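Local coordinates for uncharacterized protein (Methanosarcina mazei, PDB 3R6A) that is of unknown function but belongs to the glyoxalase/bleomycin resistance protein/dioxygenase superfamily and forms an assembly of two chains, at residues 55-58 with 59-62; 78-81 with 82-86. One frame throughout, in Å; residues are numbered along the deposited sequence.

Contact 1: 55-58 with 59-62; sequences AGSE and EALK
Ser57 caps the short helix that follows it: its OG accepts a hydrogen bond from Ala60 N at 3.0 Å, filling the N-cap position just ahead of the first helical residue. With chi1 at 63°, OG sits between the backbone N and the carbonyl carbon of its own residue, which swings the hydroxyl forward over the first turn. The same oxygen also gives a weak bond to Glu59 OE1, so it is held from two directions. Glu59 comes back to meet it through a fold in its own chain, bent at chi2 (76°), so that the carboxylate lies beside the serine and not out along the helix. The methyl of Ala60 rests against the hydroxyl, CB to Ser57 OG being 3.3 Å.

The backbone completes the turn. Leu61 N bonds to Ser57 O at 2.9 Å, whereas the bond from Lys62 N to Glu58 O is weak. Leu61 points toward the incoming loop and spreads its two methyls over it: CD1 lies 3.2 Å from Gly56 O, and CD2 is 3.8 Å from Ala55 C. The Glu58 side chain passes at a slant by this leucine, with OE1 3.7 Å from Leu61 CD1. The carboxylates of Glu58 and Glu59 stay apart, and their negative charge at the N-terminal end of a helix probably suits the helix dipole.

Strand 51-55 ends at Ala55, whose backbone bonds to Glu44 and whose side chain touches Val14, while Gly56 bonds through its backbone to Val14. Gly56 and Ser57 thus link the end of an inner strand of the sheet to helix 58-61, and buried Leu61 packs on Tyr13 of strand 5-14.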
loop_
_atom_site.group_PDB
_atom_site.type_symbol
_atom_site.label_atom_id
_atom_site.label_comp_id
_atom_site.label_asym_id
_atom_site.label_seq_id
_atom_site.Cartn_x
_atom_site.Cartn_y
_atom_site.Cartn_z
ATOM N N ALA B 55 -9.854 -8.369 6.630
ATOM C CA ALA B 55 -11.304 -8.350 6.793
ATOM C C ALA B 55 -11.771 -8.478 8.235
ATOM O O ALA B 55 -11.180 -9.201 9.033
ATOM C CB ALA B 55 -11.931 -9.461 5.950
ATOM N N GLY B 56 -12.848 -7.769 8.551
ATOM C CA GLY B 56 -13.404 -7.803 9.891
ATOM C C GLY B 56 -14.386 -6.662 10.083
ATOM O O GLY B 56 -14.589 -5.854 9.177
ATOM N N SER B 57 -14.999 -6.594 11.260
ATOM C CA SER B 57 -15.959 -5.532 11.548
ATOM C C SER B 57 -15.239 -4.192 11.552
ATOM O O SER B 57 -14.027 -4.135 11.761
ATOM C CB SER B 57 -16.605 -5.758 12.914
ATOM O OG SER B 57 -15.629 -5.695 13.942
ATOM N N GLU B 58 -15.984 -3.113 11.337
ATOM C CA GLU B 58 -15.379 -1.788 11.326
ATOM C C GLU B 58 -14.612 -1.530 12.617
ATOM O O GLU B 58 -13.614 -0.813 12.619
ATOM C CB GLU B 58 -16.450 -0.712 11.124
ATOM C CG GLU B 58 -16.997 -0.654 9.701
ATOM C CD GLU B 58 -15.947 -0.236 8.679
ATOM O OE1 GLU B 58 -14.882 -0.888 8.607
ATOM O OE2 GLU B 58 -16.189 0.747 7.943
ATOM N N GLU B 59 -15.071 -2.128 13.711
ATOM C CA GLU B 59 -14.410 -1.948 14.998
ATOM C C GLU B 59 -13.118 -2.759 15.055
ATOM O O GLU B 59 -12.089 -2.272 15.520
ATOM C CB GLU B 59 -15.333 -2.380 16.142
ATOM C CG GLU B 59 -16.774 -1.908 16.004
ATOM C CD GLU B 59 -17.555 -2.720 14.983
ATOM O OE1 GLU B 59 -17.675 -3.949 15.175
ATOM O OE2 GLU B 59 -18.049 -2.137 13.994
ATOM N N ALA B 60 -13.176 -3.999 14.580
ATOM C CA ALA B 60 -12.010 -4.874 14.583
ATOM C C ALA B 60 -10.910 -4.350 13.658
ATOM O O ALA B 60 -9.725 -4.537 13.925
ATOM C CB ALA B 60 -12.419 -6.286 14.163
ATOM N N LEU B 61 -11.315 -3.690 12.576
ATOM C CA LEU B 61 -10.382 -3.145 11.591
ATOM C C LEU B 61 -9.744 -1.819 11.991
ATOM O O LEU B 61 -8.637 -1.500 11.554
ATOM C CB LEU B 61 -11.095 -2.942 10.250
ATOM C CG LEU B 61 -11.593 -4.158 9.468
ATOM C CD1 LEU B 61 -12.432 -3.692 8.290
ATOM C CD2 LEU B 61 -10.409 -4.984 8.991
ATOM N N LYS B 62 -10.441 -1.047 12.820
ATOM C CA LYS B 62 -9.948 0.261 13.236
ATOM C C LYS B 62 -8.450 0.339 13.546
ATOM O O LYS B 62 -7.730 1.126 12.931
ATOM C CB LYS B 62 -10.753 0.777 14.435
ATOM C CG LYS B 62 -10.499 2.247 14.741
ATOM C CD LYS B 62 -11.400 2.784 15.851
ATOM C CE LYS B 62 -11.022 2.230 17.220
ATOM N NZ LYS B 62 -11.754 2.939 18.315
#

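Contact 2: 78-81 with 82-86; sequences KFKT and FLEEN
One face of the Phe82 ring, whose CB lies 3.7 Å from Phe79 O, is met by the side-chain amide of Asn86, with ND2 3.2 Å above the plane and offset toward the rim. That amide is fixed by a hydrogen bond from ND2 to Phe82 O of 2.7 Å, which lies close to the amide plane of Asn86. The side chains of both phenylalanines touch Met3, and Leu27 of the second subunit packs on each of them.

On another side of the helix, Lys80 and Glu84 form a salt bridge one turn apart. The lysine runs out straight and bends only at chi4 (-65°), turning NZ to 2.9 Å from Glu84 OE2; it arrives from above the carboxylate plane, 44° out of it. Leu83 leans back over the previous turn, CG lying 3.1 Å from Phe79 O, and its CD1 makes apolar contact with Phe79 CB. Thr81 and Glu85 run alongside each other, with Thr81 CG2 3.7 Å from Glu85 CD, while Thr81 OG1 is bonded to Asp77 O.

Phe79 and Leu83 turn apolar surface to Met103 and to the second subunit. Lys80 and Glu84, whose side chains also rest on Met103 and Pro94 and on Ile90 respectively, probably offset each other's charge and so favour the ionised forms of both.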
loop_
_atom_site.group_PDB
_atom_site.type_symbol
_atom_site.label_atom_id
_atom_site.label_comp_id
_atom_site.label_asym_id
_atom_site.label_seq_id
_atom_site.Cartn_x
_atom_site.Cartn_y
_atom_site.Cartn_z
ATOM N N LYS B 78 18.126 -6.644 11.255
ATOM C CA LYS B 78 18.929 -5.678 10.513
ATOM C C LYS B 78 18.177 -4.358 10.362
ATOM O O LYS B 78 18.749 -3.278 10.533
ATOM C CB LYS B 78 19.285 -6.236 9.132
ATOM C CG LYS B 78 20.770 -6.549 8.953
ATOM C CD LYS B 78 21.270 -7.553 9.977
ATOM C CE LYS B 78 20.690 -8.941 9.745
ATOM N NZ LYS B 78 21.197 -9.929 10.744
ATOM N N PHE B 79 16.890 -4.450 10.044
ATOM C CA PHE B 79 16.060 -3.259 9.880
ATOM C C PHE B 79 15.817 -2.556 11.209
ATOM O O PHE B 79 15.794 -1.332 11.273
ATOM C CB PHE B 79 14.721 -3.628 9.229
ATOM C CG PHE B 79 14.790 -3.735 7.733
ATOM C CD1 PHE B 79 14.702 -2.594 6.941
ATOM C CD2 PHE B 79 14.992 -4.966 7.115
ATOM C CE1 PHE B 79 14.816 -2.672 5.554
ATOM C CE2 PHE B 79 15.108 -5.058 5.726
ATOM C CZ PHE B 79 15.020 -3.909 4.945
ATOM N N LYS B 80 15.644 -3.335 12.271
ATOM C CA LYS B 80 15.410 -2.762 13.589
ATOM C C LYS B 80 16.568 -1.844 13.959
ATOM O O LYS B 80 16.360 -0.720 14.415
ATOM C CB LYS B 80 15.268 -3.876 14.631
ATOM C CG LYS B 80 14.939 -3.391 16.033
ATOM C CD LYS B 80 14.658 -4.574 16.955
ATOM C CE LYS B 80 14.332 -4.119 18.370
ATOM N NZ LYS B 80 15.490 -3.450 19.021
ATOM N N THR B 81 17.787 -2.328 13.747
ATOM C CA THR B 81 18.984 -1.557 14.053
ATOM C C THR B 81 19.018 -0.270 13.236
ATOM O O THR B 81 19.171 0.818 13.783
ATOM C CB THR B 81 20.255 -2.377 13.762
ATOM O OG1 THR B 81 20.232 -3.577 14.544
ATOM C CG2 THR B 81 21.509 -1.570 14.110
ATOM N N PHE B 82 18.863 -0.398 11.922
ATOM C CA PHE B 82 18.871 0.762 11.039
ATOM C C PHE B 82 17.817 1.774 11.470
ATOM O O PHE B 82 18.095 2.965 11.599
ATOM C CB PHE B 82 18.587 0.338 9.593
ATOM C CG PHE B 82 18.451 1.494 8.639
ATOM C CD1 PHE B 82 19.577 2.096 8.087
ATOM C CD2 PHE B 82 17.195 2.004 8.321
ATOM C CE1 PHE B 82 19.456 3.192 7.231
ATOM C CE2 PHE B 82 17.061 3.099 7.467
ATOM C CZ PHE B 82 18.194 3.695 6.921
ATOM N N LEU B 83 16.600 1.291 11.695
ATOM C CA LEU B 83 15.504 2.167 12.081
ATOM C C LEU B 83 15.757 2.922 13.386
ATOM O O LEU B 83 15.527 4.129 13.462
ATOM C CB LEU B 83 14.208 1.356 12.161
ATOM C CG LEU B 83 13.700 0.883 10.789
ATOM C CD1 LEU B 83 12.684 -0.238 10.959
ATOM C CD2 LEU B 83 13.071 2.061 10.046
ATOM N N GLU B 84 16.243 2.220 14.402
ATOM C CA GLU B 84 16.512 2.856 15.689
ATOM C C GLU B 84 17.617 3.904 15.580
ATOM O O GLU B 84 17.638 4.873 16.337
ATOM C CB GLU B 84 16.907 1.804 16.728
ATOM C CG GLU B 84 15.848 0.745 16.967
ATOM C CD GLU B 84 16.284 -0.288 17.987
ATOM O OE1 GLU B 84 17.414 -0.806 17.860
ATOM O OE2 GLU B 84 15.497 -0.587 18.908
ATOM N N GLU B 85 18.535 3.703 14.641
ATOM C CA GLU B 85 19.640 4.636 14.445
ATOM C C GLU B 85 19.248 5.749 13.483
ATOM O O GLU B 85 20.050 6.637 13.187
ATOM C CB GLU B 85 20.864 3.899 13.893
ATOM C CG GLU B 85 21.229 2.650 14.676
ATOM C CD GLU B 85 22.475 1.967 14.151
ATOM O OE1 GLU B 85 22.615 1.846 12.915
ATOM O OE2 GLU B 85 23.310 1.540 14.978
ATOM N N ASN B 86 18.014 5.707 12.995
ATOM C CA ASN B 86 17.563 6.724 12.059
ATOM C C ASN B 86 16.249 7.413 12.418
ATOM O O ASN B 86 15.424 7.694 11.549
ATOM C CB ASN B 86 17.499 6.123 10.653
ATOM C CG ASN B 86 18.877 5.967 10.030
ATOM O OD1 ASN B 86 19.458 6.932 9.530
ATOM N ND2 ASN B 86 19.416 4.756 10.073
#

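In the fold
From the N terminus the chain lays down strand 5-14 and helix 17-27 before reaching strand 51-55, where contact 1 carries the chain from the strand round a short loop into helix 58-61. Strand 69-73 leads through a loop into helix 76-84, and contact 2 covers most of that helix and its exit toward strand 89-97. The two contacts are in series, neither nesting nor crossing, each local and closing no large loop. The centres of contacts 1 and 2 lie about 31 Å apart, on opposite sides of the chain's centre. Contact 1 anchors a short helix beside strand 5-14, whereas contact 2 belongs to a helix that packs on strands 89-97 and 100-106 and reaches the second subunit.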